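PDB 3V46: cell division control protein 73 from Saccharomyces cerevisiae, which serves as a subunit of the PAF1 complex in RNA polymerase II transcription elongation, its C-terminal Ras-like domain promoting association of the complex with chromatin. Local coordinates for residues V55-N60 and Y155-L160; I68-V73 and R87-F92; Y103-P108 and Q113-Y118. All blocks are in the same frame, centred on the assembly; numbering follows the deposited sequence.

Interaction 1: V55-N60 and Y155-L160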
loop_
_atom_site.group_PDB
_atom_site.type_symbol
_atom_site.label_atom_id
_atom_site.label_comp_id
_atom_site.label_asym_id
_atom_site.label_seq_id
_atom_site.Cartn_x
_atom_site.Cartn_y
_atom_site.Cartn_z
ATOM N N VAL A 55 -8.272 -8.212 0.650
ATOM C CA VAL A 55 -8.722 -7.919 1.995
ATOM C C VAL A 55 -9.390 -6.558 2.069
ATOM O O VAL A 55 -9.159 -5.676 1.251
ATOM C CB VAL A 55 -7.603 -8.002 3.036
ATOM C CG1 VAL A 55 -6.956 -9.373 3.006
ATOM C CG2 VAL A 55 -6.588 -6.928 2.809
ATOM N N ASN A 56 -10.263 -6.410 3.049
ATOM C CA ASN A 56 -10.945 -5.161 3.270
ATOM C C ASN A 56 -10.539 -4.589 4.613
ATOM O O ASN A 56 -10.380 -5.328 5.583
ATOM C CB ASN A 56 -12.455 -5.390 3.251
ATOM C CG ASN A 56 -12.930 -5.973 1.946
ATOM O OD1 ASN A 56 -13.145 -5.252 0.973
ATOM N ND2 ASN A 56 -13.078 -7.291 1.909
ATOM N N ILE A 57 -10.370 -3.272 4.659
ATOM C CA ILE A 57 -10.083 -2.567 5.896
ATOM C C ILE A 57 -10.913 -1.298 5.932
ATOM O O ILE A 57 -10.910 -0.522 4.975
ATOM C CB ILE A 57 -8.580 -2.194 6.006
ATOM C CG1 ILE A 57 -7.715 -3.447 6.167
ATOM C CG2 ILE A 57 -8.340 -1.265 7.189
ATOM C CD1 ILE A 57 -6.220 -3.143 6.326
ATOM N N GLU A 58 -11.632 -1.082 7.030
ATOM C CA GLU A 58 -12.358 0.154 7.219
ATOM C C GLU A 58 -11.560 1.029 8.177
ATOM O O GLU A 58 -11.029 0.546 9.185
ATOM C CB GLU A 58 -13.752 -0.129 7.784
ATOM C CG GLU A 58 -14.596 1.111 7.961
ATOM C CD GLU A 58 -16.096 0.817 8.055
ATOM O OE1 GLU A 58 -16.610 -0.080 7.358
ATOM O OE2 GLU A 58 -16.759 1.491 8.837
ATOM N N LYS A 59 -11.462 2.312 7.850
ATOM C CA LYS A 59 -10.728 3.271 8.652
ATOM C C LYS A 59 -11.571 4.494 8.950
ATOM O O LYS A 59 -12.170 5.091 8.053
ATOM C CB LYS A 59 -9.456 3.708 7.920
ATOM C CG LYS A 59 -8.625 4.763 8.654
ATOM C CD LYS A 59 -7.993 4.186 9.908
ATOM C CE LYS A 59 -7.058 5.188 10.570
ATOM N NZ LYS A 59 -6.533 4.674 11.857
ATOM N N ASN A 60 -11.616 4.867 10.222
ATOM C CA ASN A 60 -12.214 6.128 10.623
ATOM C C ASN A 60 -11.088 7.154 10.760
ATOM O O ASN A 60 -10.280 7.091 11.686
ATOM C CB ASN A 60 -12.975 5.958 11.937
ATOM C CG ASN A 60 -13.817 7.171 12.282
ATOM O OD1 ASN A 60 -13.467 7.954 13.164
ATOM N ND2 ASN A 60 -14.934 7.337 11.574
ATOM N N TYR A 155 1.845 7.030 11.349
ATOM C CA TYR A 155 2.367 7.881 10.295
ATOM C C TYR A 155 1.853 7.445 8.930
ATOM O O TYR A 155 1.537 8.274 8.078
ATOM C CB TYR A 155 3.891 7.875 10.294
ATOM C CG TYR A 155 4.416 8.616 9.099
ATOM C CD1 TYR A 155 4.440 9.999 9.070
ATOM C CD2 TYR A 155 4.820 7.932 7.972
ATOM C CE1 TYR A 155 4.890 10.675 7.957
ATOM C CE2 TYR A 155 5.265 8.590 6.865
ATOM C CZ TYR A 155 5.302 9.965 6.854
ATOM O OH TYR A 155 5.749 10.630 5.731
ATOM N N PHE A 156 1.753 6.142 8.711
ATOM C CA PHE A 156 1.250 5.669 7.438
ATOM C C PHE A 156 -0.172 6.150 7.230
ATOM O O PHE A 156 -0.511 6.659 6.169
ATOM C CB PHE A 156 1.275 4.150 7.321
ATOM C CG PHE A 156 0.558 3.663 6.107
ATOM C CD1 PHE A 156 1.203 3.655 4.879
ATOM C CD2 PHE A 156 -0.780 3.277 6.167
ATOM C CE1 PHE A 156 0.554 3.254 3.744
ATOM C CE2 PHE A 156 -1.439 2.861 5.022
ATOM C CZ PHE A 156 -0.765 2.847 3.805
ATOM N N TRP A 157 -1.021 5.971 8.236
ATOM C CA TRP A 157 -2.405 6.386 8.083
ATOM C C TRP A 157 -2.524 7.888 7.886
ATOM O O TRP A 157 -3.384 8.335 7.131
ATOM C CB TRP A 157 -3.250 5.935 9.271
ATOM C CG TRP A 157 -3.660 4.496 9.247
ATOM C CD1 TRP A 157 -3.371 3.554 10.184
ATOM C CD2 TRP A 157 -4.462 3.842 8.257
ATOM N NE1 TRP A 157 -3.951 2.357 9.850
ATOM C CE2 TRP A 157 -4.632 2.508 8.674
ATOM C CE3 TRP A 157 -5.072 4.260 7.072
ATOM C CZ2 TRP A 157 -5.369 1.584 7.937
ATOM C CZ3 TRP A 157 -5.808 3.342 6.346
ATOM C CH2 TRP A 157 -5.955 2.021 6.782
ATOM N N HIS A 158 -1.682 8.667 8.566
ATOM C CA HIS A 158 -1.662 10.118 8.388
ATOM C C HIS A 158 -1.264 10.472 6.952
ATOM O O HIS A 158 -1.870 11.345 6.332
ATOM C CB HIS A 158 -0.709 10.760 9.416
ATOM C CG HIS A 158 -0.371 12.193 9.142
ATOM N ND1 HIS A 158 -1.112 13.242 9.642
ATOM C CD2 HIS A 158 0.644 12.750 8.438
ATOM C CE1 HIS A 158 -0.575 14.385 9.251
ATOM N NE2 HIS A 158 0.493 14.114 8.522
ATOM N N SER A 159 -0.262 9.764 6.425
ATOM C CA SER A 159 0.221 9.959 5.061
ATOM C C SER A 159 -0.890 9.665 4.069
ATOM O O SER A 159 -1.114 10.412 3.116
ATOM C CB SER A 159 1.419 9.036 4.791
ATOM O OG SER A 159 1.813 9.077 3.432
ATOM N N LEU A 160 -1.610 8.576 4.305
ATOM C CA LEU A 160 -2.682 8.191 3.402
ATOM C C LEU A 160 -3.884 9.141 3.530
ATOM O O LEU A 160 -4.519 9.484 2.541
ATOM C CB LEU A 160 -3.087 6.746 3.672
ATOM C CG LEU A 160 -4.096 6.159 2.695
ATOM C CD1 LEU A 160 -3.606 6.271 1.252
ATOM C CD2 LEU A 160 -4.373 4.712 3.052
#
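Lys-59 lays its whole side chain across one face of the Trp-157 indole, from CB above the outer rim of the six-membered ring to NZ above the pyrrole. Lys-59 CD sits over the middle of the indole, 3.8 Å above its plane. Lys-59 CE comes within 3.7 Å of Trp-157 CG and makes a CH-pi contact with the five-membered ring. Lys-59 NZ stands 3.9 Å from the centroid of that Trp-157 ring, only 15° off its normal, as a cation-pi contact. A single bend at chi2 (69°) in an otherwise extended chain lets the methylenes follow the ring. Ile-57, two residues back on the same strand, meets the indole differently: its CG2 methyl approaches the edge, near the ring plane, 4.1 Å from Trp-157 CH2. Phe-156 CD2 lies on the opposite face, toward the rim. The indole NE1 is hydrogen-bonded to the backbone O of Leu-36, which helps fix the ring's rotation. The contact thereby pins helix 149-166 to edge strand 54-59 of the Ras-like sheet. With the indole cut back to an alanine here, Lys-59 is likely to lose its aromatic platform and Leu-36 O this donor, and a gap would probably open between strand and helix. Aliphatic packing and cation-pi attraction thus act through one lysine, and its charge, if the amine is protonated as expected, is probably stabilised by the electron-rich pyrrole.

Interaction 2: I68-V73 and R87-F92; sequences IRFIIV and RVVAIF
Phe-70 turns the edge of its ring to Val-89, and Ile-71, the next residue, reaches instead for Arg-87; the two pairs make separate and unlike halves of the contact. The inner half is buried: Phe-70 CE1 meets Val-89 CG2 at 4.2 Å, the methyl lying near the ring plane and the two side chains crossing at about a right angle. Ile-68 CG2 lies over one face of the same Phe-70 ring, 3.7 Å above its plane, and Leu-164 of helix 149-166 touches both Phe-70 and Val-89. The other half is partly exposed and rests on one approach, Ile-71 CD1 to Arg-87 NH2 at 3.3 Å, close for a methyl against a nitrogen. A bend at chi3 (59°) brings the Arg-87 guanidinium round to this methyl, which it meets obliquely, while NH2 is hydrogen-bonded to the backbone O of Asp-14. Phe-70 and Val-89 have CA atoms 9.4 Å apart, since strand 16-18 runs between the two segments and only side chains bridge over it. Parallel strands 68-73, 16-18 and 88-92 form the 3-1-4 middle of a sheet ordered 2-3-1-4-5-6, with strand 54-59 antiparallel at the edge, as in the Ras-like fold.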
loop_
_atom_site.group_PDB
_atom_site.type_symbol
_atom_site.label_atom_id
_atom_site.label_comp_id
_atom_site.label_asym_id
_atom_site.label_seq_id
_atom_site.Cartn_x
_atom_site.Cartn_y
_atom_site.Cartn_z
ATOM N N ILE A 68 -14.007 5.224 5.774
ATOM C CA ILE A 68 -13.571 4.852 4.438
ATOM C C ILE A 68 -13.265 3.360 4.437
ATOM O O ILE A 68 -12.603 2.859 5.341
ATOM C CB ILE A 68 -12.311 5.638 4.010
ATOM C CG1 ILE A 68 -12.584 7.147 3.981
ATOM C CG2 ILE A 68 -11.814 5.159 2.647
ATOM C CD1 ILE A 68 -13.725 7.567 3.071
ATOM N N ARG A 69 -13.783 2.652 3.440
ATOM C CA ARG A 69 -13.542 1.230 3.298
ATOM C C ARG A 69 -12.611 1.029 2.128
ATOM O O ARG A 69 -12.921 1.410 0.998
ATOM C CB ARG A 69 -14.843 0.473 3.052
ATOM C CG ARG A 69 -15.828 0.512 4.215
ATOM C CD ARG A 69 -17.059 -0.340 3.929
ATOM N NE ARG A 69 -18.026 -0.257 5.016
ATOM C CZ ARG A 69 -19.246 -0.785 4.977
ATOM N NH1 ARG A 69 -19.655 -1.433 3.896
ATOM N NH2 ARG A 69 -20.061 -0.657 6.018
ATOM N N PHE A 70 -11.450 0.461 2.418
ATOM C CA PHE A 70 -10.459 0.144 1.403
ATOM C C PHE A 70 -10.578 -1.270 0.887
ATOM O O PHE A 70 -10.796 -2.211 1.646
ATOM C CB PHE A 70 -9.044 0.333 1.958
ATOM C CG PHE A 70 -8.734 1.740 2.346
ATOM C CD1 PHE A 70 -8.237 2.638 1.413
ATOM C CD2 PHE A 70 -8.938 2.176 3.649
ATOM C CE1 PHE A 70 -7.953 3.948 1.767
ATOM C CE2 PHE A 70 -8.653 3.477 4.005
ATOM C CZ PHE A 70 -8.163 4.364 3.065
ATOM N N ILE A 71 -10.413 -1.401 -0.420
ATOM C CA ILE A 71 -10.223 -2.688 -1.058
ATOM C C ILE A 71 -8.728 -2.824 -1.297
ATOM O O ILE A 71 -8.133 -1.998 -1.977
ATOM C CB ILE A 71 -10.971 -2.729 -2.390
ATOM C CG1 ILE A 71 -12.477 -2.546 -2.145
ATOM C CG2 ILE A 71 -10.700 -4.031 -3.118
ATOM C CD1 ILE A 71 -13.248 -2.244 -3.396
ATOM N N ILE A 72 -8.122 -3.856 -0.730
ATOM C CA ILE A 72 -6.672 -4.042 -0.796
ATOM C C ILE A 72 -6.419 -5.345 -1.533
ATOM O O ILE A 72 -6.840 -6.407 -1.095
ATOM C CB ILE A 72 -6.063 -4.091 0.609
ATOM C CG1 ILE A 72 -6.476 -2.838 1.392
ATOM C CG2 ILE A 72 -4.536 -4.228 0.524
ATOM C CD1 ILE A 72 -5.976 -2.783 2.813
ATOM N N VAL A 73 -5.777 -5.255 -2.687
ATOM C CA VAL A 73 -5.663 -6.404 -3.566
ATOM C C VAL A 73 -4.240 -6.629 -4.009
ATOM O O VAL A 73 -3.490 -5.673 -4.196
ATOM C CB VAL A 73 -6.566 -6.274 -4.809
ATOM C CG1 VAL A 73 -8.008 -6.488 -4.431
ATOM C CG2 VAL A 73 -6.385 -4.923 -5.500
ATOM N N ARG A 87 -9.713 4.753 -8.976
ATOM C CA ARG A 87 -9.979 4.501 -7.562
ATOM C C ARG A 87 -8.727 4.107 -6.793
ATOM O O ARG A 87 -8.759 3.999 -5.574
ATOM C CB ARG A 87 -11.023 3.388 -7.408
ATOM C CG ARG A 87 -12.422 3.778 -7.893
ATOM C CD ARG A 87 -13.330 2.565 -8.033
ATOM N NE ARG A 87 -13.488 1.830 -6.784
ATOM C CZ ARG A 87 -14.109 0.661 -6.679
ATOM N NH1 ARG A 87 -14.652 0.095 -7.749
ATOM N NH2 ARG A 87 -14.196 0.055 -5.506
ATOM N N VAL A 88 -7.627 3.862 -7.498
ATOM C CA VAL A 88 -6.394 3.432 -6.843
ATOM C C VAL A 88 -5.753 4.640 -6.168
ATOM O O VAL A 88 -5.411 5.622 -6.830
ATOM C CB VAL A 88 -5.427 2.778 -7.853
ATOM C CG1 VAL A 88 -4.073 2.487 -7.215
ATOM C CG2 VAL A 88 -6.024 1.494 -8.403
ATOM N N VAL A 89 -5.619 4.568 -4.846
ATOM C CA VAL A 89 -5.132 5.698 -4.046
ATOM C C VAL A 89 -3.742 5.455 -3.467
ATOM O O VAL A 89 -3.068 6.395 -3.054
ATOM C CB VAL A 89 -6.106 6.059 -2.898
ATOM C CG1 VAL A 89 -7.450 6.500 -3.456
ATOM C CG2 VAL A 89 -6.283 4.901 -1.936
ATOM N N ALA A 90 -3.302 4.199 -3.434
ATOM C CA ALA A 90 -1.960 3.878 -2.957
ATOM C C ALA A 90 -1.491 2.594 -3.588
ATOM O O ALA A 90 -2.285 1.677 -3.832
ATOM C CB ALA A 90 -1.940 3.765 -1.438
ATOM N N ILE A 91 -0.184 2.540 -3.832
ATOM C CA ILE A 91 0.470 1.386 -4.419
ATOM C C ILE A 91 1.702 1.064 -3.589
ATOM O O ILE A 91 2.596 1.907 -3.430
ATOM C CB ILE A 91 0.870 1.662 -5.882
ATOM C CG1 ILE A 91 -0.390 1.968 -6.724
ATOM C CG2 ILE A 91 1.630 0.473 -6.473
ATOM C CD1 ILE A 91 -0.106 2.405 -8.124
ATOM N N PHE A 92 1.734 -0.146 -3.031
ATOM C CA PHE A 92 2.927 -0.655 -2.386
ATOM C C PHE A 92 3.774 -1.314 -3.452
ATOM O O PHE A 92 3.269 -2.119 -4.240
ATOM C CB PHE A 92 2.579 -1.680 -1.304
ATOM C CG PHE A 92 1.964 -1.093 -0.064
ATOM C CD1 PHE A 92 1.034 -0.077 -0.133
ATOM C CD2 PHE A 92 2.305 -1.574 1.173
ATOM C CE1 PHE A 92 0.466 0.447 1.024
ATOM C CE2 PHE A 92 1.733 -1.055 2.324
ATOM C CZ PHE A 92 0.811 -0.061 2.248
#

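Interaction 3: Y103-P108 and Q113-Y118; sequences YQWNSP and QRCKGY
Arg-114 NE lies over the face of the Trp-105 indole, 3.4 Å from Trp-105 CZ2 and almost as close to CE2. The guanidinium is nearly parallel to the ring, the two planes being 9° apart, although the side chains cross at about a right angle. The contact is thus face against face, with CZ2 beneath the rim of the guanidinium and Arg-114 NH1 reaching as far as Trp-105 NE1 at 3.7 Å. Before this flat group, Arg-114 CD lies over the five-membered ring of Trp-105 in a CH-pi contact, 3.7 Å from its centroid and 13° off its normal. Arg-114 gets there with CG set between the backbone N and the carbonyl carbon (chi1 62°) and a bend at chi3. Gln-104 CG lies over the opposite face, 3.8 Å from the Trp-105 ring plane, so the indole is sandwiched between the Arg-114 side chain and the Gln-104 methylene. Cys-115 adds a sulfur-aromatic contact: its SG comes obliquely to the six-membered ring, 4.1 Å from Trp-105 CZ3. The contact runs from exposed Arg-114 to buried Cys-115. Trp-105 belongs to the loop leading into helix 108-114, where Ser-107 holds the N-cap position, and it also touches Glu-110 and Leu-111 of that helix. The indole therefore folds back along the helix to its far end, where Cys-115, packed on Ile-91 of strand 88-92, leads into strand 116-122.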
loop_
_atom_site.group_PDB
_atom_site.type_symbol
_atom_site.label_atom_id
_atom_site.label_comp_id
_atom_site.label_asym_id
_atom_site.label_seq_id
_atom_site.Cartn_x
_atom_site.Cartn_y
_atom_site.Cartn_z
ATOM N N TYR A 103 -0.639 -2.160 -15.612
ATOM C CA TYR A 103 -1.367 -1.075 -14.969
ATOM C C TYR A 103 -1.827 -0.069 -16.035
ATOM O O TYR A 103 -1.240 0.012 -17.113
ATOM C CB TYR A 103 -0.474 -0.362 -13.945
ATOM C CG TYR A 103 -0.200 -1.094 -12.631
ATOM C CD1 TYR A 103 -0.437 -2.450 -12.475
ATOM C CD2 TYR A 103 0.295 -0.396 -11.540
ATOM C CE1 TYR A 103 -0.175 -3.093 -11.262
ATOM C CE2 TYR A 103 0.556 -1.019 -10.334
ATOM C CZ TYR A 103 0.322 -2.365 -10.192
ATOM O OH TYR A 103 0.585 -2.957 -8.964
ATOM N N GLN A 104 -2.858 0.713 -15.728
ATOM C CA GLN A 104 -3.349 1.718 -16.668
ATOM C C GLN A 104 -2.218 2.658 -17.050
ATOM O O GLN A 104 -2.057 3.015 -18.223
ATOM C CB GLN A 104 -4.485 2.527 -16.044
ATOM C CG GLN A 104 -5.091 3.538 -16.977
ATOM C CD GLN A 104 -5.730 2.887 -18.183
ATOM O OE1 GLN A 104 -6.311 1.806 -18.084
ATOM N NE2 GLN A 104 -5.623 3.540 -19.332
ATOM N N TRP A 105 -1.454 3.073 -16.042
ATOM C CA TRP A 105 -0.277 3.909 -16.243
ATOM C C TRP A 105 0.927 3.047 -15.902
ATOM O O TRP A 105 1.181 2.745 -14.726
ATOM C CB TRP A 105 -0.350 5.168 -15.362
ATOM C CG TRP A 105 -1.663 5.861 -15.505
ATOM C CD1 TRP A 105 -2.052 6.674 -16.531
ATOM C CD2 TRP A 105 -2.782 5.775 -14.614
ATOM N NE1 TRP A 105 -3.342 7.101 -16.334
ATOM C CE2 TRP A 105 -3.812 6.569 -15.160
ATOM C CE3 TRP A 105 -3.010 5.113 -13.401
ATOM C CZ2 TRP A 105 -5.050 6.718 -14.541
ATOM C CZ3 TRP A 105 -4.238 5.262 -12.788
ATOM C CH2 TRP A 105 -5.245 6.056 -13.362
ATOM N N ASN A 106 1.646 2.593 -16.927
ATOM C CA ASN A 106 2.614 1.515 -16.710
ATOM C C ASN A 106 4.073 1.944 -16.546
ATOM O O ASN A 106 4.958 1.102 -16.396
ATOM C CB ASN A 106 2.493 0.452 -17.807
ATOM C CG ASN A 106 2.831 0.989 -19.186
ATOM O OD1 ASN A 106 3.334 2.100 -19.333
ATOM N ND2 ASN A 106 2.570 0.182 -20.210
ATOM N N SER A 107 4.329 3.243 -16.570
ATOM C CA SER A 107 5.665 3.740 -16.271
ATOM C C SER A 107 5.646 4.398 -14.898
ATOM O O SER A 107 4.695 5.106 -14.559
ATOM C CB SER A 107 6.146 4.734 -17.331
ATOM O OG SER A 107 5.503 5.989 -17.187
ATOM N N PRO A 108 6.691 4.156 -14.097
ATOM C CA PRO A 108 6.695 4.677 -12.723
ATOM C C PRO A 108 6.562 6.194 -12.670
ATOM O O PRO A 108 5.893 6.722 -11.786
ATOM C CB PRO A 108 8.063 4.250 -12.181
ATOM C CG PRO A 108 8.489 3.108 -13.041
ATOM C CD PRO A 108 7.861 3.306 -14.380
ATOM N N GLN A 113 3.198 10.004 -10.217
ATOM C CA GLN A 113 2.786 11.392 -10.258
ATOM C C GLN A 113 1.312 11.508 -9.887
ATOM O O GLN A 113 0.866 12.546 -9.407
ATOM C CB GLN A 113 3.026 11.982 -11.646
ATOM C CG GLN A 113 4.420 12.532 -11.843
ATOM C CD GLN A 113 4.568 13.286 -13.150
ATOM O OE1 GLN A 113 4.869 12.699 -14.192
ATOM N NE2 GLN A 113 4.359 14.599 -13.102
ATOM N N ARG A 114 0.550 10.441 -10.101
ATOM C CA ARG A 114 -0.884 10.519 -9.872
ATOM C C ARG A 114 -1.431 9.517 -8.855
ATOM O O ARG A 114 -2.582 9.657 -8.433
ATOM C CB ARG A 114 -1.633 10.401 -11.199
ATOM C CG ARG A 114 -1.432 9.098 -11.924
ATOM C CD ARG A 114 -2.103 9.163 -13.285
ATOM N NE ARG A 114 -3.534 9.400 -13.144
ATOM C CZ ARG A 114 -4.283 10.084 -14.004
ATOM N NH1 ARG A 114 -3.752 10.614 -15.099
ATOM N NH2 ARG A 114 -5.576 10.229 -13.766
ATOM N N CYS A 115 -0.618 8.530 -8.458
ATOM C CA CYS A 115 -0.977 7.585 -7.400
ATOM C C CYS A 115 0.154 7.596 -6.381
ATOM O O CYS A 115 1.327 7.579 -6.743
ATOM C CB CYS A 115 -1.152 6.134 -7.907
ATOM S SG CYS A 115 -2.425 5.827 -9.182
ATOM N N LYS A 116 -0.199 7.599 -5.107
ATOM C CA LYS A 116 0.783 7.574 -4.039
ATOM C C LYS A 116 1.459 6.215 -3.950
ATOM O O LYS A 116 0.798 5.189 -3.845
ATOM C CB LYS A 116 0.092 7.908 -2.721
ATOM C CG LYS A 116 0.974 7.783 -1.523
ATOM C CD LYS A 116 1.767 9.025 -1.325
ATOM C CE LYS A 116 2.595 8.946 -0.060
ATOM N NZ LYS A 116 3.458 10.135 0.063
ATOM N N GLY A 117 2.785 6.213 -4.013
ATOM C CA GLY A 117 3.561 4.997 -3.888
ATOM C C GLY A 117 4.315 4.895 -2.570
ATOM O O GLY A 117 4.747 5.903 -1.999
ATOM N N TYR A 118 4.471 3.659 -2.105
ATOM C CA TYR A 118 5.221 3.337 -0.896
ATOM C C TYR A 118 6.180 2.199 -1.192
ATOM O O TYR A 118 5.877 1.314 -1.996
ATOM C CB TYR A 118 4.286 2.886 0.236
ATOM C CG TYR A 118 3.343 3.953 0.722
ATOM C CD1 TYR A 118 2.090 4.109 0.149
ATOM C CD2 TYR A 118 3.704 4.812 1.745
ATOM C CE1 TYR A 118 1.227 5.067 0.580
ATOM C CE2 TYR A 118 2.830 5.793 2.190
ATOM C CZ TYR A 118 1.593 5.905 1.599
ATOM O OH TYR A 118 0.712 6.874 2.018
#

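How the interactions relate
Interactions 1 and 2 lie close together, centres about 9 Å apart, because strands 54-59 and 68-73 are antiparallel neighbours: Ile-57 O probably accepts a hydrogen bond from Phe-70 N at 2.8 Å, and Glu-58 OE1 forms a salt bridge with Arg-69 NE at 2.7 Å. Interaction 3 joins interaction 2 through neighbouring strands 88-92 and 116-122, with a probable hydrogen bond from Ile-91 N to Lys-116 O at 2.8 Å; their centres are about 13 Å apart. The centres of interactions 1 and 3 are about 19 Å apart, yet helix 149-166 spans the gap, Ser-159 OG and Tyr-118 OH making a probable hydrogen bond at 2.8 Å. All three belong to one Ras-like domain that does not bind GTP; along the chain, interaction 1 encloses the other two.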